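Side-chain contacts in cysteine synthase (Fusobacterium nucleatum subsp. nucleatum strain ATCC 25586, PDB 5XEM), which probably makes L-cysteine from O-acetyl-L-serine and hydrogen sulfide with the help of pyridoxal 5'-phosphate, and can also produce hydrogen sulfide: residues A[48-53]-A[82-87]; A[92-97]-A[106-111]; A[279-284]-A[290-295]. All blocks are in the same frame, centred on the assembly; numbering follows the deposited sequence. Where two conformers were deposited one is given.

Contact 1 (A[48-53]-A[82-87])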
loop_
_atom_site.group_PDB
_atom_site.type_symbol
_atom_site.label_atom_id
_atom_site.label_comp_id
_atom_site.label_asym_id
_atom_site.label_seq_id
_atom_site.Cartn_x
_atom_site.Cartn_y
_atom_site.Cartn_z
ATOM N N ARG A 48 -1.331 -11.976 7.325
ATOM C CA ARG A 48 -2.124 -12.694 8.345
ATOM C C ARG A 48 -1.519 -14.054 8.691
ATOM O O ARG A 48 -1.433 -14.428 9.887
ATOM C CB ARG A 48 -3.571 -12.924 7.916
ATOM C CG ARG A 48 -4.395 -11.682 7.713
ATOM C CD ARG A 48 -5.727 -12.036 7.101
ATOM N NE ARG A 48 -6.539 -10.892 6.731
ATOM C CZ ARG A 48 -7.459 -10.288 7.483
ATOM N NH1 ARG A 48 -7.662 -10.651 8.758
ATOM N NH2 ARG A 48 -8.132 -9.277 6.989
ATOM N N ILE A 49 -1.098 -14.793 7.665
ATOM C CA ILE A 49 -0.522 -16.133 7.876
ATOM C C ILE A 49 0.914 -16.076 8.365
ATOM O O ILE A 49 1.321 -16.912 9.192
ATOM C CB ILE A 49 -0.708 -17.109 6.663
ATOM C CG1 ILE A 49 0.285 -16.906 5.504
ATOM C CG2 ILE A 49 -2.170 -17.105 6.213
ATOM C CD1 ILE A 49 0.323 -18.116 4.542
ATOM N N ALA A 50 1.682 -15.094 7.882
ATOM C CA ALA A 50 3.022 -14.864 8.398
ATOM C C ALA A 50 2.975 -14.631 9.913
ATOM O O ALA A 50 3.746 -15.221 10.664
ATOM C CB ALA A 50 3.670 -13.678 7.692
ATOM N N LEU A 51 2.065 -13.759 10.336
ATOM C CA LEU A 51 1.927 -13.446 11.746
ATOM C C LEU A 51 1.520 -14.674 12.538
ATOM O O LEU A 51 2.144 -14.998 13.551
ATOM C CB LEU A 51 0.895 -12.364 11.970
ATOM C CG LEU A 51 0.743 -11.884 13.418
ATOM C CD1 LEU A 51 2.073 -11.376 13.969
ATOM C CD2 LEU A 51 -0.350 -10.833 13.504
ATOM N N LYS A 52 0.473 -15.355 12.104
ATOM C CA LYS A 52 0.014 -16.482 12.895
ATOM C C LYS A 52 1.014 -17.640 12.920
ATOM O O LYS A 52 1.232 -18.240 13.985
ATOM C CB LYS A 52 -1.358 -16.973 12.470
ATOM C CG LYS A 52 -1.915 -17.952 13.519
ATOM C CD LYS A 52 -3.373 -18.302 13.355
ATOM C CE LYS A 52 -3.858 -19.259 14.436
ATOM N NZ LYS A 52 -3.986 -18.625 15.767
ATOM N N MET A 53 1.626 -17.962 11.776
ATOM C CA MET A 53 2.634 -19.029 11.758
ATOM C C MET A 53 3.793 -18.698 12.681
ATOM O O MET A 53 4.278 -19.583 13.434
ATOM C CB MET A 53 3.129 -19.313 10.341
ATOM C CG MET A 53 2.063 -19.922 9.455
ATOM S SD MET A 53 2.687 -20.495 7.856
ATOM C CE MET A 53 3.227 -18.951 7.098
ATOM N N ALA A 82 8.991 -11.193 5.926
ATOM C CA ALA A 82 10.112 -10.242 6.002
ATOM C C ALA A 82 9.779 -9.044 6.913
ATOM O O ALA A 82 10.574 -8.645 7.756
ATOM C CB ALA A 82 10.507 -9.789 4.610
ATOM N N MET A 83 8.570 -8.518 6.764
ATOM C CA MET A 83 8.124 -7.347 7.527
ATOM C C MET A 83 8.046 -7.730 9.002
ATOM O O MET A 83 8.534 -7.003 9.886
ATOM C CB MET A 83 6.775 -6.891 7.006
ATOM C CG MET A 83 6.164 -5.753 7.787
ATOM S SD MET A 83 4.483 -5.395 7.252
ATOM C CE MET A 83 3.681 -6.874 7.877
ATOM N N ILE A 84 7.451 -8.888 9.287
ATOM C CA ILE A 84 7.323 -9.326 10.672
ATOM C C ILE A 84 8.692 -9.645 11.313
ATOM O O ILE A 84 8.963 -9.241 12.451
ATOM C CB ILE A 84 6.352 -10.484 10.787
ATOM C CG1 ILE A 84 4.931 -9.959 10.515
ATOM C CG2 ILE A 84 6.475 -11.148 12.165
ATOM C CD1 ILE A 84 3.977 -11.060 10.110
ATOM N N CYS A 85 9.561 -10.298 10.553
ATOM C CA CYS A 85 10.914 -10.628 11.043
ATOM C C CYS A 85 11.764 -9.379 11.241
ATOM O O CYS A 85 12.612 -9.336 12.147
ATOM C CB CYS A 85 11.609 -11.604 10.118
ATOM S SG CYS A 85 10.922 -13.281 10.201
ATOM N N ALA A 86 11.521 -8.336 10.427
ATOM C CA ALA A 86 12.205 -7.084 10.657
ATOM C C ALA A 86 11.864 -6.518 12.053
ATOM O O ALA A 86 12.786 -6.159 12.796
ATOM C CB ALA A 86 11.895 -6.059 9.560
ATOM N N VAL A 87 10.572 -6.461 12.394
ATOM C CA VAL A 87 10.081 -5.949 13.692
ATOM C C VAL A 87 10.636 -6.807 14.847
ATOM O O VAL A 87 11.100 -6.298 15.888
ATOM C CB VAL A 87 8.529 -5.982 13.738
ATOM C CG1 VAL A 87 8.002 -5.705 15.136
ATOM C CG2 VAL A 87 7.943 -4.996 12.749
#
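The delta methyl of Ile84 rests on the backbone of the facing helix where Ala50 joins Leu51. Its CD1 lies 3.6 Å from Ala50 CB. At Leu51 the backbone is the nearer partner: Ile84 CD1 to Leu51 N is 3.3 Å, a snug approach, while CD1 to Leu51 CB is 3.8 Å. The small methyl of Ala50 suits this place because it lets the isoleucine tip reach the helix backbone itself. Isoleucine has a two-carbon arm long enough for this, and with CG1 anti to the carbonyl carbon (chi1 -70°) and chi2 extended at 159° it is aimed across the gap between helices. Of the Leu51 side chain, CB is the part that meets CD1; the side chain also packs on Ile11 in a loop.

Behind this point, helix 46-60 is held from its far side. Arg48 forms salt bridges with Glu37 and Glu163 and a hydrogen bond to Thr159, and Lys52 pairs with Glu158. Ala50 follows one turn after Lys46, the predicted attachment residue, not joined to the cofactor in this structure, and its side chain is about 9 Å from the bound lanthionine. Helix 46-60 thus lies between helix 151-167 and helix 76-88, and the latter in turn lays Met83, Ala86 and Val87 against the second subunit.

Contact 2 (A[92-97]-A[106-111]). With ACT (acetate ion), chain E.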
loop_
_atom_site.group_PDB
_atom_site.type_symbol
_atom_site.label_atom_id
_atom_site.label_comp_id
_atom_site.label_asym_id
_atom_site.label_seq_id
_atom_site.Cartn_x
_atom_site.Cartn_y
_atom_site.Cartn_z
ATOM N N LEU A 92 15.829 -14.101 8.339
ATOM C CA LEU A 92 14.912 -14.742 7.391
ATOM C C LEU A 92 15.687 -15.045 6.098
ATOM O O LEU A 92 16.466 -14.192 5.625
ATOM C CB LEU A 92 13.738 -13.794 7.072
ATOM C CG LEU A 92 12.707 -14.279 6.024
ATOM C CD1 LEU A 92 11.958 -15.525 6.514
ATOM C CD2 LEU A 92 11.719 -13.159 5.673
ATOM N N LYS A 93 15.503 -16.252 5.575
ATOM C CA LYS A 93 15.961 -16.652 4.251
ATOM C C LYS A 93 14.738 -17.107 3.471
ATOM O O LYS A 93 13.913 -17.853 3.989
ATOM C CB LYS A 93 16.989 -17.786 4.336
ATOM C CG LYS A 93 18.255 -17.464 5.102
ATOM C CD LYS A 93 19.272 -18.583 4.943
ATOM C CE LYS A 93 20.548 -18.248 5.694
ATOM N NZ LYS A 93 21.723 -19.037 5.201
ATOM N N ILE A 94 14.605 -16.621 2.235
ATOM C CA ILE A 94 13.480 -16.939 1.399
ATOM C C ILE A 94 13.977 -17.562 0.090
ATOM O O ILE A 94 14.999 -17.147 -0.453
ATOM C CB ILE A 94 12.658 -15.668 1.106
ATOM C CG1 ILE A 94 11.935 -15.199 2.379
ATOM C CG2 ILE A 94 11.734 -15.892 -0.070
ATOM C CD1 ILE A 94 10.827 -16.094 2.837
ATOM N N VAL A 95 13.272 -18.580 -0.371
ATOM C CA VAL A 95 13.515 -19.185 -1.692
ATOM C C VAL A 95 12.326 -18.903 -2.560
ATOM O O VAL A 95 11.179 -19.184 -2.165
ATOM C CB VAL A 95 13.740 -20.700 -1.642
ATOM C CG1 VAL A 95 14.106 -21.215 -3.027
ATOM C CG2 VAL A 95 14.843 -21.031 -0.632
ATOM N N MET A 96 12.584 -18.374 -3.757
ATOM C CA MET A 96 11.524 -17.965 -4.672
ATOM C C MET A 96 11.894 -18.297 -6.116
ATOM O O MET A 96 13.077 -18.334 -6.440
ATOM C CB MET A 96 11.315 -16.449 -4.545
ATOM C CG MET A 96 10.099 -15.884 -5.270
ATOM S SD MET A 96 9.827 -14.130 -4.916
ATOM C CE MET A 96 11.443 -13.505 -5.377
ATOM N N PRO A 97 10.886 -18.494 -6.981
ATOM C CA PRO A 97 11.206 -18.644 -8.405
ATOM C C PRO A 97 11.693 -17.332 -9.024
ATOM O O PRO A 97 11.140 -16.275 -8.726
ATOM C CB PRO A 97 9.856 -19.018 -9.034
ATOM C CG PRO A 97 9.003 -19.489 -7.922
ATOM C CD PRO A 97 9.446 -18.660 -6.745
ATOM N N GLN A 106 13.116 -7.055 -4.552
ATOM C CA GLN A 106 13.433 -5.744 -3.983
ATOM C C GLN A 106 12.708 -5.470 -2.697
ATOM O O GLN A 106 13.305 -4.925 -1.756
ATOM C CB GLN A 106 13.098 -4.638 -4.982
ATOM C CG GLN A 106 14.071 -4.583 -6.139
ATOM C CD GLN A 106 15.445 -4.176 -5.677
ATOM O OE1 GLN A 106 16.270 -5.025 -5.344
ATOM N NE2 GLN A 106 15.691 -2.862 -5.615
ATOM N N LEU A 107 11.420 -5.799 -2.664
ATOM C CA LEU A 107 10.609 -5.556 -1.492
ATOM C C LEU A 107 11.188 -6.380 -0.378
ATOM O O LEU A 107 11.419 -5.861 0.690
ATOM C CB LEU A 107 9.132 -5.927 -1.715
ATOM C CG LEU A 107 8.292 -4.923 -2.499
ATOM C CD1 LEU A 107 7.019 -5.576 -3.041
ATOM C CD2 LEU A 107 7.962 -3.714 -1.637
ATOM N N MET A 108 11.442 -7.667 -0.643
ATOM C CA MET A 108 11.945 -8.552 0.394
ATOM C C MET A 108 13.298 -8.126 0.922
ATOM O O MET A 108 13.492 -8.082 2.143
ATOM C CB MET A 108 11.955 -10.032 -0.044
ATOM C CG MET A 108 10.614 -10.688 0.237
ATOM S SD MET A 108 10.584 -12.378 -0.364
ATOM C CE MET A 108 10.314 -12.079 -2.102
ATOM N N ARG A 109 14.225 -7.798 0.032
ATOM C CA ARG A 109 15.522 -7.316 0.491
ATOM C C ARG A 109 15.440 -5.990 1.274
ATOM O O ARG A 109 16.223 -5.803 2.193
ATOM C CB ARG A 109 16.505 -7.184 -0.655
ATOM C CG ARG A 109 17.022 -8.512 -1.125
ATOM C CD ARG A 109 17.852 -8.319 -2.361
ATOM N NE ARG A 109 18.340 -9.597 -2.863
ATOM C CZ ARG A 109 18.923 -9.770 -4.047
ATOM N NH1 ARG A 109 19.089 -8.738 -4.878
ATOM N NH2 ARG A 109 19.334 -10.971 -4.405
ATOM N N ALA A 110 14.492 -5.109 0.951
ATOM C CA ALA A 110 14.319 -3.835 1.721
ATOM C C ALA A 110 14.085 -4.102 3.222
ATOM O O ALA A 110 14.491 -3.314 4.082
ATOM C CB ALA A 110 13.166 -3.025 1.165
ATOM N N TYR A 111 13.419 -5.219 3.534
ATOM C CA TYR A 111 13.169 -5.597 4.906
ATOM C C TYR A 111 14.314 -6.398 5.517
ATOM O O TYR A 111 14.227 -6.784 6.662
ATOM C CB TYR A 111 11.897 -6.427 5.025
ATOM C CG TYR A 111 10.619 -5.691 4.709
ATOM C CD1 TYR A 111 10.144 -4.708 5.552
ATOM C CD2 TYR A 111 9.883 -5.997 3.561
ATOM C CE1 TYR A 111 8.970 -4.034 5.269
ATOM C CE2 TYR A 111 8.696 -5.339 3.284
ATOM C CZ TYR A 111 8.239 -4.376 4.136
ATOM O OH TYR A 111 7.071 -3.698 3.856
HETATM C C ACT E . 15.938 -10.310 8.040
HETATM O O ACT E . 16.670 -9.345 8.423
HETATM O OXT ACT E . 16.478 -11.350 7.582
HETATM C CH3 ACT E . 14.433 -10.187 8.143
#
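Met108 reaches from helix 103-110 onto strand 92-97 to touch Ile94 and Met96, two residues whose side chains lie on the same face of the strand. From the helix, its CB and CG act as a straight spacer (chi2 176°) that brings the sulfur to the sheet. SD then settles on Ile94, nearest to CG2 at 3.7 Å and slightly farther from CB, with the two side chains crossing at about a right angle. At the thioether the chain bends (chi3 -79°), and this turn directs the terminal methyl toward the next residue of that strand face: Met108 CE lies 3.5 Å from Met96 SD. The second of these meetings belongs to one of two conformers deposited for Met96, so its detail is less certain. Methionine suits both places, being long, unbranched and able to adjust its shape, whereas beta-branched Ile94 is at home in a strand and presents a broad apolar flank.

Strand, helix and the following strand 114-118 make a beta-alpha-beta unit, and Met108 is one side chain packing the connecting helix on its first strand; it also packs on Ile79 of helix 76-88. Strand 92-97 runs parallel to both its neighbours, 68-72 and 114-118. The side chain of Met96 lies about 7 Å from the bound lanthionine.

At the start of the strand, Leu92 N donates a fairly straight hydrogen bond (2.9 Å, N-H...acceptor angle 159°) to OXT of an acetate ion, probably from the crystallisation liquor, whose methyl also approaches Tyr111 O. On its outer side the helix meets the second subunit: Gln106 NE2 bonds to Leu304 O and Ala110 O to Ser260 OG of that neighbouring chain.

Contact 3 (A[279-284]-A[290-295])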
loop_
_atom_site.group_PDB
_atom_site.type_symbol
_atom_site.label_atom_id
_atom_site.label_comp_id
_atom_site.label_asym_id
_atom_site.label_seq_id
_atom_site.Cartn_x
_atom_site.Cartn_y
_atom_site.Cartn_z
ATOM N N LEU A 279 -17.456 -12.193 -11.581
ATOM C CA LEU A 279 -18.349 -11.539 -12.538
ATOM C C LEU A 279 -19.017 -12.571 -13.419
ATOM O O LEU A 279 -20.184 -12.434 -13.712
ATOM C CB LEU A 279 -17.595 -10.576 -13.421
ATOM C CG LEU A 279 -17.451 -9.144 -12.951
ATOM C CD1 LEU A 279 -16.860 -8.295 -14.082
ATOM C CD2 LEU A 279 -18.792 -8.558 -12.542
ATOM N N ASP A 280 -18.271 -13.589 -13.855
ATOM C CA ASP A 280 -18.847 -14.673 -14.650
ATOM C C ASP A 280 -19.906 -15.411 -13.856
ATOM O O ASP A 280 -20.979 -15.717 -14.385
ATOM C CB ASP A 280 -17.786 -15.680 -15.076
ATOM C CG ASP A 280 -16.852 -15.153 -16.107
ATOM O OD1 ASP A 280 -17.119 -14.070 -16.670
ATOM O OD2 ASP A 280 -15.837 -15.831 -16.373
ATOM N N TYR A 281 -19.614 -15.692 -12.590
ATOM C CA TYR A 281 -20.570 -16.325 -11.695
ATOM C C TYR A 281 -21.810 -15.458 -11.528
ATOM O O TYR A 281 -22.940 -15.955 -11.647
ATOM C CB TYR A 281 -19.949 -16.650 -10.340
ATOM C CG TYR A 281 -20.934 -17.322 -9.413
ATOM C CD1 TYR A 281 -21.121 -18.696 -9.446
ATOM C CD2 TYR A 281 -21.715 -16.571 -8.533
ATOM C CE1 TYR A 281 -22.048 -19.316 -8.617
ATOM C CE2 TYR A 281 -22.644 -17.182 -7.700
ATOM C CZ TYR A 281 -22.807 -18.547 -7.753
ATOM O OH TYR A 281 -23.707 -19.145 -6.910
ATOM N N SER A 282 -21.611 -14.166 -11.286
ATOM C CA SER A 282 -22.724 -13.256 -11.062
ATOM C C SER A 282 -23.603 -13.105 -12.319
ATOM O O SER A 282 -24.828 -13.087 -12.216
ATOM C CB SER A 282 -22.225 -11.901 -10.596
ATOM O OG SER A 282 -23.300 -11.042 -10.292
ATOM N N LYS A 283 -22.987 -13.033 -13.490
ATOM C CA LYS A 283 -23.741 -13.085 -14.752
ATOM C C LYS A 283 -24.524 -14.410 -14.936
ATOM O O LYS A 283 -25.678 -14.382 -15.366
ATOM C CB LYS A 283 -22.837 -12.843 -15.952
ATOM C CG LYS A 283 -23.615 -12.673 -17.259
ATOM C CD LYS A 283 -22.788 -11.993 -18.346
ATOM C CE LYS A 283 -23.653 -11.385 -19.457
ATOM N NZ LYS A 283 -23.998 -12.352 -20.539
ATOM N N GLU A 284 -23.915 -15.554 -14.604
ATOM C CA GLU A 284 -24.641 -16.842 -14.639
ATOM C C GLU A 284 -25.792 -16.890 -13.633
ATOM O O GLU A 284 -26.703 -17.700 -13.776
ATOM C CB GLU A 284 -23.717 -18.040 -14.400
ATOM C CG GLU A 284 -22.785 -18.345 -15.557
ATOM C CD GLU A 284 -22.251 -19.770 -15.556
ATOM O OE1 GLU A 284 -22.210 -20.409 -14.483
ATOM O OE2 GLU A 284 -21.871 -20.255 -16.644
ATOM N N LEU A 290 -27.794 -11.314 -4.937
ATOM C CA LEU A 290 -26.821 -12.038 -4.117
ATOM C C LEU A 290 -25.758 -11.080 -3.579
ATOM O O LEU A 290 -25.401 -10.103 -4.234
ATOM C CB LEU A 290 -26.117 -13.135 -4.918
ATOM C CG LEU A 290 -26.994 -14.181 -5.603
ATOM C CD1 LEU A 290 -26.156 -15.015 -6.567
ATOM C CD2 LEU A 290 -27.691 -15.056 -4.580
ATOM N N LYS A 291 -25.291 -11.335 -2.370
ATOM C CA LYS A 291 -24.179 -10.568 -1.807
ATOM C C LYS A 291 -22.962 -11.452 -1.992
ATOM O O LYS A 291 -22.871 -12.557 -1.412
ATOM C CB LYS A 291 -24.438 -10.236 -0.352
ATOM C CG LYS A 291 -25.555 -9.210 -0.168
ATOM C CD LYS A 291 -25.508 -8.577 1.213
ATOM C CE LYS A 291 -26.732 -7.721 1.513
ATOM N NZ LYS A 291 -26.574 -6.296 1.106
ATOM N N ILE A 292 -22.060 -10.990 -2.852
ATOM C CA ILE A 292 -20.925 -11.798 -3.300
ATOM C C ILE A 292 -19.668 -11.122 -2.777
ATOM O O ILE A 292 -19.474 -9.932 -3.024
ATOM C CB ILE A 292 -20.847 -11.882 -4.833
ATOM C CG1 ILE A 292 -22.164 -12.423 -5.423
ATOM C CG2 ILE A 292 -19.655 -12.742 -5.264
ATOM C CD1 ILE A 292 -22.118 -12.665 -6.923
ATOM N N VAL A 293 -18.851 -11.862 -2.037
ATOM C CA VAL A 293 -17.567 -11.320 -1.538
ATOM C C VAL A 293 -16.428 -11.946 -2.306
ATOM O O VAL A 293 -16.379 -13.185 -2.471
ATOM C CB VAL A 293 -17.375 -11.560 -0.034
ATOM C CG1 VAL A 293 -15.992 -11.063 0.420
ATOM C CG2 VAL A 293 -18.468 -10.859 0.777
ATOM N N VAL A 294 -15.534 -11.086 -2.814
ATOM C CA VAL A 294 -14.343 -11.492 -3.530
ATOM C C VAL A 294 -13.147 -11.072 -2.666
ATOM O O VAL A 294 -13.058 -9.917 -2.252
ATOM C CB VAL A 294 -14.263 -10.785 -4.901
ATOM C CG1 VAL A 294 -12.882 -10.916 -5.556
ATOM C CG2 VAL A 294 -15.357 -11.338 -5.802
ATOM N N LEU A 295 -12.252 -12.007 -2.383
ATOM C CA LEU A 295 -11.041 -11.674 -1.680
ATOM C C LEU A 295 -10.037 -11.169 -2.702
ATOM O O LEU A 295 -9.713 -11.882 -3.623
ATOM C CB LEU A 295 -10.483 -12.879 -0.935
ATOM C CG LEU A 295 -9.401 -12.527 0.094
ATOM C CD1 LEU A 295 -10.041 -11.983 1.372
ATOM C CD2 LEU A 295 -8.517 -13.699 0.396
#
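Ile292 CD1 meets both Ser282 and Tyr281 of the helix, most closely Ser282: the methyl lies 3.8 Å from Ser282 CB and 3.9 Å from its OG. A small residue is suited to this spot, since it lets the isoleucine tip come near the helix. The hydroxyl, turned anti to the backbone N (chi1 -176°), is not left to the apolar methyl; it bonds to Thr27 O and Asn30 ND2, which satisfies it in its buried setting.

Here the last turns of helix 269-284 lie against strand 291-296, which follows after a short loop. That strand sits inside the mixed sheet, parallel to both 31-36 and 174-178, and the helix packs against one face of this sheet, part of an alpha/beta architecture.

The half with Tyr281 is looser. Ile292 CD1 comes to the edge of the ring, near its plane, at 4.2 Å from CD2, and Leu290 CD1 approaches CE2 at 4.3 Å. Tyr281 and Leu290 are partly exposed, unlike buried Ser282 and Ile292, and a large flat ring can bridge this wider spacing; it also packs on Val174 and Ile176 and meets the Phe202 ring with the planes at about 45°. Farther round the helix, Lys283 and Glu284 lie at the surface, the first partly laid on Phe28, while Asp280 forms a salt bridge with Lys276.

In the fold
Along the chain the three contacts come in series, each closing before the next opens. Contacts 1 and 2 are close neighbours, their centres 13 Å apart: helix 76-88 of contact 1 is followed, after a three-residue link, by strand 92-97 of contact 2, and Ala82 packs on Leu92 and Tyr111. Contact 2 belongs to the four-stranded parallel sheet. Contact 3, on the opposite side of the chain's centre and with its centre 31 Å from contact 1 and 35 Å from contact 2, belongs to the six-stranded mixed sheet. This matches the two-part architecture of the family, in which the cofactor sits between the two parts. Contacts 1 and 2 also border the second subunit; contact 3 does not.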